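Local coordinates for ATP-dependent DNA helicase PIF1 (Candida albicans, PDB 7OTJ), which couples ATP hydrolysis to 5'-3' translocation along DNA and duplex unwinding, and probably resolves G-quadruplexes to keep nuclear and mitochondrial genomes stable, at residues T24-T29 and Q475-L480; H69-F74 and R99-L104; D257-N262 and I314-R319. All blocks are in the same frame, centred on the assembly; numbering follows the deposited sequence.

Contact 1. Residues T24-T29 and Q475-L480. With ADP (adenosine-5'-diphosphate), chain E; ALF (tetrafluoroaluminate ion), chain F.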
loop_
_atom_site.group_PDB
_atom_site.type_symbol
_atom_site.label_atom_id
_atom_site.label_comp_id
_atom_site.label_asym_id
_atom_site.label_seq_id
_atom_site.Cartn_x
_atom_site.Cartn_y
_atom_site.Cartn_z
ATOM N N THR A 24 18.083 0.005 2.046
ATOM C CA THR A 24 17.377 1.276 2.035
ATOM C C THR A 24 17.861 2.189 0.913
ATOM O O THR A 24 18.702 1.799 0.093
ATOM C CB THR A 24 17.541 1.956 3.397
ATOM O OG1 THR A 24 16.556 2.985 3.549
ATOM C CG2 THR A 24 18.939 2.538 3.551
ATOM N N GLY A 25 17.343 3.404 0.882
ATOM C CA GLY A 25 17.663 4.373 -0.147
ATOM C C GLY A 25 16.513 5.334 -0.324
ATOM O O GLY A 25 15.380 5.067 0.070
ATOM N N SER A 26 16.806 6.463 -0.973
ATOM C CA SER A 26 15.814 7.521 -1.127
ATOM C C SER A 26 14.636 7.031 -1.969
ATOM O O SER A 26 14.652 5.943 -2.542
ATOM C CB SER A 26 16.425 8.758 -1.799
ATOM O OG SER A 26 17.434 9.377 -1.017
ATOM N N ALA A 27 13.593 7.857 -2.022
ATOM C CA ALA A 27 12.422 7.538 -2.827
ATOM C C ALA A 27 12.805 7.316 -4.284
ATOM O O ALA A 27 13.556 8.102 -4.869
ATOM C CB ALA A 27 11.398 8.665 -2.720
ATOM N N GLY A 28 12.292 6.237 -4.873
ATOM C CA GLY A 28 12.516 5.992 -6.286
ATOM C C GLY A 28 13.866 5.411 -6.641
ATOM O O GLY A 28 14.275 5.478 -7.806
ATOM N N THR A 29 14.585 4.859 -5.667
ATOM C CA THR A 29 15.892 4.266 -5.912
ATOM C C THR A 29 15.811 2.843 -6.469
ATOM O O THR A 29 16.849 2.181 -6.583
ATOM C CB THR A 29 16.710 4.282 -4.619
ATOM O OG1 THR A 29 15.873 3.889 -3.525
ATOM C CG2 THR A 29 17.253 5.678 -4.361
ATOM N N GLN A 475 5.724 13.146 5.478
ATOM C CA GLN A 475 4.538 13.168 4.622
ATOM C C GLN A 475 4.734 14.072 3.403
ATOM O O GLN A 475 4.300 13.735 2.294
ATOM C CB GLN A 475 3.319 13.601 5.438
ATOM C CG GLN A 475 1.978 13.227 4.824
ATOM C CD GLN A 475 0.822 13.471 5.779
ATOM O OE1 GLN A 475 0.914 14.303 6.685
ATOM N NE2 GLN A 475 -0.268 12.737 5.590
ATOM N N ALA A 476 5.360 15.239 3.587
ATOM C CA ALA A 476 5.667 16.078 2.433
ATOM C C ALA A 476 6.634 15.364 1.494
ATOM O O ALA A 476 6.415 15.317 0.278
ATOM C CB ALA A 476 6.223 17.434 2.884
ATOM N N TYR A 477 7.699 14.775 2.046
ATOM C CA TYR A 477 8.696 14.101 1.214
ATOM C C TYR A 477 8.077 12.976 0.385
ATOM O O TYR A 477 8.344 12.862 -0.817
ATOM C CB TYR A 477 9.837 13.556 2.073
ATOM C CG TYR A 477 10.830 12.769 1.256
ATOM C CD1 TYR A 477 11.522 13.370 0.213
ATOM C CD2 TYR A 477 11.058 11.420 1.505
ATOM C CE1 TYR A 477 12.417 12.654 -0.553
ATOM C CE2 TYR A 477 11.954 10.699 0.747
ATOM C CZ TYR A 477 12.630 11.319 -0.281
ATOM O OH TYR A 477 13.527 10.601 -1.037
ATOM N N VAL A 478 7.287 12.104 1.023
ATOM C CA VAL A 478 6.603 11.033 0.293
ATOM C C VAL A 478 5.717 11.613 -0.804
ATOM O O VAL A 478 5.762 11.173 -1.959
ATOM C CB VAL A 478 5.795 10.145 1.260
ATOM C CG1 VAL A 478 4.934 9.163 0.493
ATOM C CG2 VAL A 478 6.726 9.398 2.185
ATOM N N ALA A 479 4.925 12.632 -0.464
ATOM C CA ALA A 479 3.993 13.210 -1.431
ATOM C C ALA A 479 4.732 13.770 -2.634
ATOM O O ALA A 479 4.440 13.412 -3.781
ATOM C CB ALA A 479 3.154 14.303 -0.768
ATOM N N LEU A 480 5.704 14.646 -2.394
ATOM C CA LEU A 480 6.391 15.275 -3.509
ATOM C C LEU A 480 7.260 14.299 -4.296
ATOM O O LEU A 480 7.489 14.527 -5.488
ATOM C CB LEU A 480 7.225 16.453 -2.995
ATOM C CG LEU A 480 6.395 17.513 -2.250
ATOM C CD1 LEU A 480 7.248 18.650 -1.712
ATOM C CD2 LEU A 480 5.281 18.044 -3.147
HETATM P PB ADP E . 11.469 2.647 -4.633
HETATM O O1B ADP E . 12.850 2.748 -4.013
HETATM O O2B ADP E . 10.687 1.405 -4.268
HETATM O O3B ADP E . 10.675 3.926 -4.573
HETATM P PA ADP E . 10.711 1.806 -7.251
HETATM O O1A ADP E . 11.048 0.337 -7.302
HETATM O O2A ADP E . 9.292 2.248 -7.006
HETATM O O3A ADP E . 11.741 2.498 -6.216
HETATM O "O5'" ADP E . 11.198 2.503 -8.612
HETATM C "C5'" ADP E . 10.614 3.730 -9.034
HETATM C "C4'" ADP E . 10.780 3.851 -10.535
HETATM O "O4'" ADP E . 12.149 3.645 -10.883
HETATM C "C3'" ADP E . 9.967 2.783 -11.243
HETATM O "O3'" ADP E . 9.093 3.417 -12.178
HETATM C "C2'" ADP E . 10.967 1.925 -11.989
HETATM O "O2'" ADP E . 10.507 1.645 -13.314
HETATM C "C1'" ADP E . 12.235 2.763 -12.003
HETATM N N9 ADP E . 13.427 1.905 -11.847
HETATM C C8 ADP E . 13.725 1.173 -10.760
HETATM N N7 ADP E . 14.892 0.503 -10.935
HETATM C C5 ADP E . 15.354 0.805 -12.159
HETATM C C6 ADP E . 16.536 0.445 -12.978
HETATM N N6 ADP E . 17.480 -0.407 -12.506
HETATM N N1 ADP E . 16.635 0.987 -14.213
HETATM C C2 ADP E . 15.702 1.833 -14.691
HETATM N N3 ADP E . 14.611 2.205 -14.004
HETATM C C4 ADP E . 14.383 1.732 -12.758
HETATM AL AL ALF F . 9.413 4.474 -2.820
HETATM F F1 ALF F . 9.022 2.848 -2.209
HETATM F F2 ALF F . 9.797 6.103 -3.448
HETATM F F3 ALF F . 10.862 4.466 -1.778
HETATM F F4 ALF F . 8.012 4.464 -3.928
HETATM O O HOH W 1 8.051 5.055 -0.903
#

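Contact 2. Residues H69-F74 and R99-L104. With PO4 (phosphate ion), chain P; nucleotides of chain C.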
loop_
_atom_site.group_PDB
_atom_site.type_symbol
_atom_site.label_atom_id
_atom_site.label_comp_id
_atom_site.label_asym_id
_atom_site.label_seq_id
_atom_site.Cartn_x
_atom_site.Cartn_y
_atom_site.Cartn_z
ATOM N N HIS A 69 0.146 -7.530 8.509
ATOM C CA HIS A 69 -0.876 -8.012 9.434
ATOM C C HIS A 69 -1.609 -9.222 8.869
ATOM O O HIS A 69 -1.849 -10.202 9.586
ATOM C CB HIS A 69 -1.867 -6.896 9.761
ATOM C CG HIS A 69 -1.264 -5.758 10.524
ATOM N ND1 HIS A 69 -0.540 -4.754 9.914
ATOM C CD2 HIS A 69 -1.278 -5.464 11.846
ATOM C CE1 HIS A 69 -0.134 -3.892 10.829
ATOM N NE2 HIS A 69 -0.567 -4.301 12.009
ATOM N N SER A 70 -1.960 -9.178 7.581
ATOM C CA SER A 70 -2.687 -10.290 6.980
ATOM C C SER A 70 -1.840 -11.559 6.960
ATOM O O SER A 70 -2.359 -12.660 7.180
ATOM C CB SER A 70 -3.125 -9.921 5.566
ATOM O OG SER A 70 -4.112 -10.809 5.087
ATOM N N PHE A 71 -0.533 -11.419 6.713
ATOM C CA PHE A 71 0.340 -12.588 6.691
ATOM C C PHE A 71 0.390 -13.264 8.051
ATOM O O PHE A 71 0.432 -14.496 8.139
ATOM C CB PHE A 71 1.756 -12.196 6.263
ATOM C CG PHE A 71 2.801 -13.208 6.655
ATOM C CD1 PHE A 71 2.999 -14.353 5.894
ATOM C CD2 PHE A 71 3.577 -13.026 7.791
ATOM C CE1 PHE A 71 3.949 -15.289 6.256
ATOM C CE2 PHE A 71 4.533 -13.970 8.158
ATOM C CZ PHE A 71 4.718 -15.094 7.386
ATOM N N ALA A 72 0.378 -12.471 9.121
ATOM C CA ALA A 72 0.580 -13.018 10.456
ATOM C C ALA A 72 -0.615 -13.841 10.910
ATOM O O ALA A 72 -0.446 -14.882 11.555
ATOM C CB ALA A 72 0.862 -11.889 11.445
ATOM N N GLY A 73 -1.826 -13.399 10.585
ATOM C CA GLY A 73 -3.007 -13.938 11.222
ATOM C C GLY A 73 -3.427 -13.183 12.457
ATOM O O GLY A 73 -4.288 -13.666 13.196
ATOM N N PHE A 74 -2.871 -11.988 12.670
ATOM C CA PHE A 74 -3.071 -11.225 13.897
ATOM C C PHE A 74 -4.466 -10.649 13.997
ATOM O O PHE A 74 -4.943 -10.367 15.101
ATOM C CB PHE A 74 -2.130 -10.022 13.917
ATOM C CG PHE A 74 -0.790 -10.300 14.448
ATOM C CD1 PHE A 74 -0.524 -11.483 15.093
ATOM C CD2 PHE A 74 0.209 -9.356 14.319
ATOM C CE1 PHE A 74 0.725 -11.730 15.584
ATOM C CE2 PHE A 74 1.452 -9.592 14.813
ATOM C CZ PHE A 74 1.719 -10.781 15.445
ATOM N N ARG A 99 4.911 -21.855 9.561
ATOM C CA ARG A 99 5.918 -22.906 9.648
ATOM C C ARG A 99 6.600 -23.175 8.316
ATOM O O ARG A 99 7.776 -23.556 8.299
ATOM C CB ARG A 99 5.301 -24.199 10.184
ATOM C CG ARG A 99 4.991 -24.155 11.670
ATOM C CD ARG A 99 4.435 -25.475 12.177
ATOM N NE ARG A 99 3.258 -25.895 11.424
ATOM C CZ ARG A 99 3.235 -26.912 10.572
ATOM N NH1 ARG A 99 4.311 -27.653 10.350
ATOM N NH2 ARG A 99 2.103 -27.194 9.931
ATOM N N GLU A 100 5.911 -22.948 7.200
ATOM C CA GLU A 100 6.497 -23.178 5.888
ATOM C C GLU A 100 7.279 -21.981 5.355
ATOM O O GLU A 100 7.929 -22.109 4.311
ATOM C CB GLU A 100 5.407 -23.557 4.876
ATOM C CG GLU A 100 4.598 -24.789 5.252
ATOM C CD GLU A 100 3.590 -25.169 4.182
ATOM O OE1 GLU A 100 3.477 -26.373 3.863
ATOM O OE2 GLU A 100 2.910 -24.258 3.657
ATOM N N THR A 101 7.242 -20.834 6.035
ATOM C CA THR A 101 7.927 -19.639 5.548
ATOM C C THR A 101 9.426 -19.739 5.809
ATOM O O THR A 101 9.852 -20.052 6.924
ATOM C CB THR A 101 7.357 -18.375 6.210
ATOM O OG1 THR A 101 6.033 -18.124 5.728
ATOM C CG2 THR A 101 8.224 -17.161 5.893
ATOM N N ARG A 102 10.226 -19.462 4.776
ATOM C CA ARG A 102 11.678 -19.406 4.897
ATOM C C ARG A 102 12.235 -17.995 4.847
ATOM O O ARG A 102 13.225 -17.712 5.525
ATOM C CB ARG A 102 12.347 -20.228 3.789
ATOM C CG ARG A 102 11.978 -21.697 3.801
ATOM C CD ARG A 102 12.437 -22.372 5.085
ATOM N NE ARG A 102 13.881 -22.285 5.257
ATOM C CZ ARG A 102 14.753 -23.113 4.698
ATOM N NH1 ARG A 102 14.355 -24.122 3.938
ATOM N NH2 ARG A 102 16.055 -22.918 4.897
ATOM N N VAL A 103 11.630 -17.110 4.058
ATOM C CA VAL A 103 12.053 -15.722 3.950
ATOM C C VAL A 103 10.833 -14.841 4.166
ATOM O O VAL A 103 9.762 -15.102 3.607
ATOM C CB VAL A 103 12.693 -15.428 2.577
ATOM C CG1 VAL A 103 13.134 -13.963 2.478
ATOM C CG2 VAL A 103 13.849 -16.367 2.308
ATOM N N LEU A 104 10.999 -13.780 4.952
ATOM C CA LEU A 104 9.938 -12.805 5.176
ATOM C C LEU A 104 10.414 -11.472 4.623
ATOM O O LEU A 104 11.361 -10.873 5.150
ATOM C CB LEU A 104 9.578 -12.689 6.655
ATOM C CG LEU A 104 8.547 -11.614 7.015
ATOM C CD1 LEU A 104 7.275 -11.769 6.199
ATOM C CD2 LEU A 104 8.228 -11.675 8.496
HETATM P P PO4 P . 17.458 -19.487 4.717
HETATM O O1 PO4 P . 18.179 -20.816 4.723
HETATM O O2 PO4 P . 18.340 -18.450 5.370
HETATM O O3 PO4 P . 16.154 -19.588 5.477
HETATM O O4 PO4 P . 17.170 -19.078 3.293
ATOM P P DT C 4 -4.114 0.013 5.073
ATOM O OP1 DT C 4 -3.627 -0.668 3.849
ATOM O OP2 DT C 4 -5.458 0.629 5.112
ATOM O "O5'" DT C 4 -3.986 -1.049 6.263
ATOM C "C5'" DT C 4 -2.797 -1.807 6.386
ATOM C "C4'" DT C 4 -2.767 -2.593 7.683
ATOM O "O4'" DT C 4 -2.640 -1.694 8.804
ATOM C "C3'" DT C 4 -4.018 -3.395 7.971
ATOM O "O3'" DT C 4 -3.946 -4.624 7.294
ATOM C "C2'" DT C 4 -3.928 -3.578 9.486
ATOM C "C1'" DT C 4 -3.280 -2.263 9.935
ATOM N N1 DT C 4 -4.256 -1.265 10.505
ATOM C C2 DT C 4 -4.201 -0.980 11.846
ATOM O O2 DT C 4 -3.398 -1.491 12.600
ATOM N N3 DT C 4 -5.123 -0.068 12.280
ATOM C C4 DT C 4 -6.081 0.577 11.525
ATOM O O4 DT C 4 -6.866 1.379 12.013
ATOM C C5 DT C 4 -6.093 0.239 10.124
ATOM C C7 DT C 4 -7.091 0.884 9.207
ATOM C C6 DT C 4 -5.189 -0.656 9.681
ATOM P P DT C 6 -7.308 -10.794 6.695
ATOM O OP1 DT C 6 -6.065 -11.497 7.076
ATOM O OP2 DT C 6 -7.331 -9.998 5.448
ATOM O "O5'" DT C 6 -8.497 -11.866 6.625
#

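Contact 3. Residues D257-N262 and I314-R319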
loop_
_atom_site.group_PDB
_atom_site.type_symbol
_atom_site.label_atom_id
_atom_site.label_comp_id
_atom_site.label_asym_id
_atom_site.label_seq_id
_atom_site.Cartn_x
_atom_site.Cartn_y
_atom_site.Cartn_z
ATOM N N ASP A 257 -26.541 11.843 -14.042
ATOM C CA ASP A 257 -27.582 11.254 -13.190
ATOM C C ASP A 257 -27.047 10.090 -12.346
ATOM O O ASP A 257 -27.459 8.938 -12.494
ATOM C CB ASP A 257 -28.778 10.814 -14.045
ATOM C CG ASP A 257 -30.105 11.029 -13.348
ATOM O OD1 ASP A 257 -30.165 10.890 -12.109
ATOM O OD2 ASP A 257 -31.092 11.338 -14.048
ATOM N N VAL A 258 -26.100 10.426 -11.462
ATOM C CA VAL A 258 -25.211 9.459 -10.818
ATOM C C VAL A 258 -25.942 8.224 -10.301
ATOM O O VAL A 258 -26.998 8.313 -9.665
ATOM C CB VAL A 258 -24.474 10.150 -9.657
ATOM C CG1 VAL A 258 -25.462 10.918 -8.791
ATOM C CG2 VAL A 258 -23.705 9.135 -8.818
ATOM N N VAL A 259 -25.344 7.054 -10.570
ATOM C CA VAL A 259 -25.855 5.755 -10.150
ATOM C C VAL A 259 -25.345 5.455 -8.747
ATOM O O VAL A 259 -24.158 5.628 -8.450
ATOM C CB VAL A 259 -25.421 4.658 -11.141
ATOM C CG1 VAL A 259 -25.940 3.295 -10.702
ATOM C CG2 VAL A 259 -25.881 4.996 -12.551
ATOM N N VAL A 260 -26.241 4.981 -7.886
ATOM C CA VAL A 260 -25.941 4.742 -6.478
ATOM C C VAL A 260 -26.086 3.253 -6.210
ATOM O O VAL A 260 -27.172 2.684 -6.389
ATOM C CB VAL A 260 -26.853 5.552 -5.545
ATOM C CG1 VAL A 260 -26.540 5.226 -4.091
ATOM C CG2 VAL A 260 -26.707 7.045 -5.814
ATOM N N TYR A 261 -24.998 2.626 -5.784
ATOM C CA TYR A 261 -24.974 1.205 -5.463
ATOM C C TYR A 261 -24.817 1.067 -3.956
ATOM O O TYR A 261 -23.734 1.308 -3.415
ATOM C CB TYR A 261 -23.831 0.493 -6.182
ATOM C CG TYR A 261 -24.023 0.298 -7.662
ATOM C CD1 TYR A 261 -24.980 -0.582 -8.142
ATOM C CD2 TYR A 261 -23.221 0.965 -8.580
ATOM C CE1 TYR A 261 -25.148 -0.780 -9.495
ATOM C CE2 TYR A 261 -23.382 0.772 -9.936
ATOM C CZ TYR A 261 -24.349 -0.102 -10.387
ATOM O OH TYR A 261 -24.522 -0.304 -11.736
ATOM N N ASN A 262 -25.891 0.675 -3.281
ATOM C CA ASN A 262 -25.834 0.407 -1.853
ATOM C C ASN A 262 -25.362 -1.019 -1.613
ATOM O O ASN A 262 -25.739 -1.943 -2.341
ATOM C CB ASN A 262 -27.200 0.633 -1.206
ATOM C CG ASN A 262 -27.627 2.089 -1.247
ATOM O OD1 ASN A 262 -26.821 2.993 -1.008
ATOM N ND2 ASN A 262 -28.900 2.324 -1.553
ATOM N N ILE A 314 -17.564 3.119 -18.393
ATOM C CA ILE A 314 -18.092 3.568 -19.671
ATOM C C ILE A 314 -19.614 3.491 -19.723
ATOM O O ILE A 314 -20.255 4.363 -20.315
ATOM C CB ILE A 314 -17.465 2.758 -20.825
ATOM C CG1 ILE A 314 -15.984 2.498 -20.550
ATOM C CG2 ILE A 314 -17.650 3.489 -22.142
ATOM C CD1 ILE A 314 -15.354 1.530 -21.520
ATOM N N ASP A 315 -20.217 2.462 -19.126
ATOM C CA ASP A 315 -21.665 2.289 -19.203
ATOM C C ASP A 315 -22.163 1.552 -17.963
ATOM O O ASP A 315 -21.377 1.014 -17.179
ATOM C CB ASP A 315 -22.059 1.542 -20.486
ATOM C CG ASP A 315 -23.480 1.845 -20.933
ATOM O OD1 ASP A 315 -24.135 2.709 -20.313
ATOM O OD2 ASP A 315 -23.939 1.217 -21.911
ATOM N N PHE A 316 -23.494 1.534 -17.793
ATOM C CA PHE A 316 -24.166 0.720 -16.769
ATOM C C PHE A 316 -25.399 0.075 -17.401
ATOM O O PHE A 316 -26.475 0.679 -17.402
ATOM C CB PHE A 316 -24.596 1.537 -15.553
ATOM C CG PHE A 316 -23.535 2.408 -14.966
ATOM C CD1 PHE A 316 -23.381 3.714 -15.396
ATOM C CD2 PHE A 316 -22.734 1.945 -13.938
ATOM C CE1 PHE A 316 -22.420 4.528 -14.840
ATOM C CE2 PHE A 316 -21.772 2.753 -13.378
ATOM C CZ PHE A 316 -21.617 4.050 -13.827
ATOM N N VAL A 317 -25.252 -1.139 -17.925
ATOM C CA VAL A 317 -26.395 -2.040 -18.049
ATOM C C VAL A 317 -25.866 -3.458 -18.195
ATOM O O VAL A 317 -24.863 -3.692 -18.875
ATOM C CB VAL A 317 -27.326 -1.639 -19.224
ATOM C CG1 VAL A 317 -26.587 -1.648 -20.562
ATOM C CG2 VAL A 317 -28.558 -2.542 -19.273
ATOM N N ASP A 318 -26.512 -4.398 -17.499
ATOM C CA ASP A 318 -26.449 -5.807 -17.884
ATOM C C ASP A 318 -27.700 -6.503 -17.350
ATOM O O ASP A 318 -27.771 -6.790 -16.151
ATOM C CB ASP A 318 -25.187 -6.474 -17.363
ATOM C CG ASP A 318 -25.177 -7.973 -17.620
ATOM O OD1 ASP A 318 -25.195 -8.376 -18.803
ATOM O OD2 ASP A 318 -25.160 -8.747 -16.638
ATOM N N ARG A 319 -28.671 -6.766 -18.214
ATOM C CA ARG A 319 -29.639 -7.791 -17.835
ATOM C C ARG A 319 -29.202 -9.163 -18.342
ATOM O O ARG A 319 -29.945 -9.852 -19.040
ATOM C CB ARG A 319 -31.024 -7.433 -18.358
ATOM C CG ARG A 319 -31.644 -6.187 -17.746
ATOM C CD ARG A 319 -33.026 -5.954 -18.342
ATOM N NE ARG A 319 -33.665 -4.745 -17.832
ATOM C CZ ARG A 319 -34.849 -4.300 -18.230
ATOM N NH1 ARG A 319 -35.559 -4.940 -19.146
ATOM N NH2 ARG A 319 -35.334 -3.182 -17.698
#

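Contact 1. Residues T24-T29 and Q475-L480
With CG of Tyr477 anti to the backbone N (chi1 176°), the phenol reaches from helix 475-481 straight to Ala27, and its OH accepts the N-H of Ala27 over 2.9 Å in a bond only 18° from linear. Ala27 CB lies obliquely to the same ring, 3.8 Å from CZ; a small methyl suits this place, where phenol and tetrafluoroaluminate both come close. The hydroxyl also has a weak hydrogen bond with Arg206 NH1.

Residues 24-29 hold the end of strand 21-25 and the first part of the P-loop (Walker A), and a type II turn runs from Ser26 to Thr29. Gly28 takes the positive phi that such a turn favours, and Thr29 OG1, placed between its own N and carbonyl carbon, donates to Ser26 O at 2.6 Å, in the carbonyl plane. The backbone N-H of Gly28 goes to O3B of ADP at 2.8 Å, with a weak bond to F2 of the tetrafluoroaluminate. Aluminium sits 2.2 Å from ADP O3B, with a water across from that oxygen, the in-line geometry of an ATP-hydrolysis transition-state mimic.

Just past the end of the tyrosine's helix, Arg482 binds the tetrafluoroaluminate, as do Lys31 and Arg191. The phenol thus joins the phosphate-binding loop to a helix of the second RecA-like domain through a neutral N-H...O hydrogen bond.

Contact 2. Residues H69-F74 and R99-L104
Phe71 packs against Thr101 and Leu104 inside the first RecA-like domain, the P-loop NTPase fold, joining helix 68-72 to strand 103-107 of the central parallel sheet and to the turn that leads into it.

The apolar part centres on the phenyl ring, swung out from its helix with CG opposite the backbone N (chi1 160°). Leu104 CD1 sits over one face, displaced toward the rim and 4.0 Å from CE2. Ala51 and Thr53 of strand 50-54 and the ring of Trp98 add to the surroundings, so a flat, wholly apolar side chain suits this buried place.

The polar atom at the interface is Thr101 OG1, which meets the edge of the Phe71 ring in its plane, 3.6 Å from CE1. The hydroxyl is not left without a partner: it is hydrogen-bonded to Arg97 O, one turn back in helix 92-100, which this threonine follows directly.

Contacts to DNA come from the neighbours of Phe71 on the short helix. His69 lays one face of its imidazole against the sugar of thymidine 4 of chain C, with C2' 3.6 Å from CG. Ser70 turns its hydroxyl to a backbone phosphate, and its OG donates to OP1 of thymidine 6 of chain C at 2.9 Å.

Contact 3. Residues D257-N262 and I314-R319
Phe316 meets Val259 and Tyr261, and the chain reaches it along strand 310-316. Ile314 and Asp315 come first, both hydrogen-bonded through their backbones to Leu405 of strand 404-409. Asp315 then folds its carboxylate back on the main chain: OD1 accepts a weak bond from the N-H of Phe316 at 2.9 Å, bent to 140°. A short acidic side chain can reach the next amide in this way.

Phe316 follows, its CG set opposite the carbonyl carbon and beside the backbone N (chi1 -50°), which sends the ring toward strand 259-267. Val259 CG2 lies over one face in a CH-pi contact, 4.2 Å from the ring centroid and 17° off the normal. The other methyl of this branched residue, CG1, rests 3.6 Å above the plane of the Tyr261 ring, so one valine serves two aromatic faces. Both strands belong to the antiparallel sheet of the region carrying the 2B domain, of the SH3 clan, yet they do not pair with each other; side chains span the gap between them. Phe316 CD2 approaches the edge of the Tyr261 ring, 3.6 Å from OH. Tyrosine suits this site because its ring packs on Val259 and Phe316 while the hydroxyl, hydrogen-bonded to Lys402 O, has its polar need met.

Phe316 O is in turn hydrogen-bonded to Lys402 NZ, and beyond it Val317 points away from strand 259-267.

How the contacts relate
All three contacts are largely buried, but they sit in different parts of the helicase. Contacts 1 and 2 reach the same parallel sheet, through strands 21-25 and 103-107, with centres 27 Å apart; contact 3 lies in the antiparallel sheet, its centre 39 and 40 Å from theirs. Contact 2 has all three touching residues buried, whereas contacts 1 and 3 each include a partly exposed one, Ser26 and Val259. Contact 1 joins regions 446 residues apart and rests on a hydrogen bond beside the nucleotide, whereas contact 2 packs a helix on a sheet within one domain, its helix facing DNA. Contact 3 is aromatic and aliphatic packing between two strands that do not pair with each other.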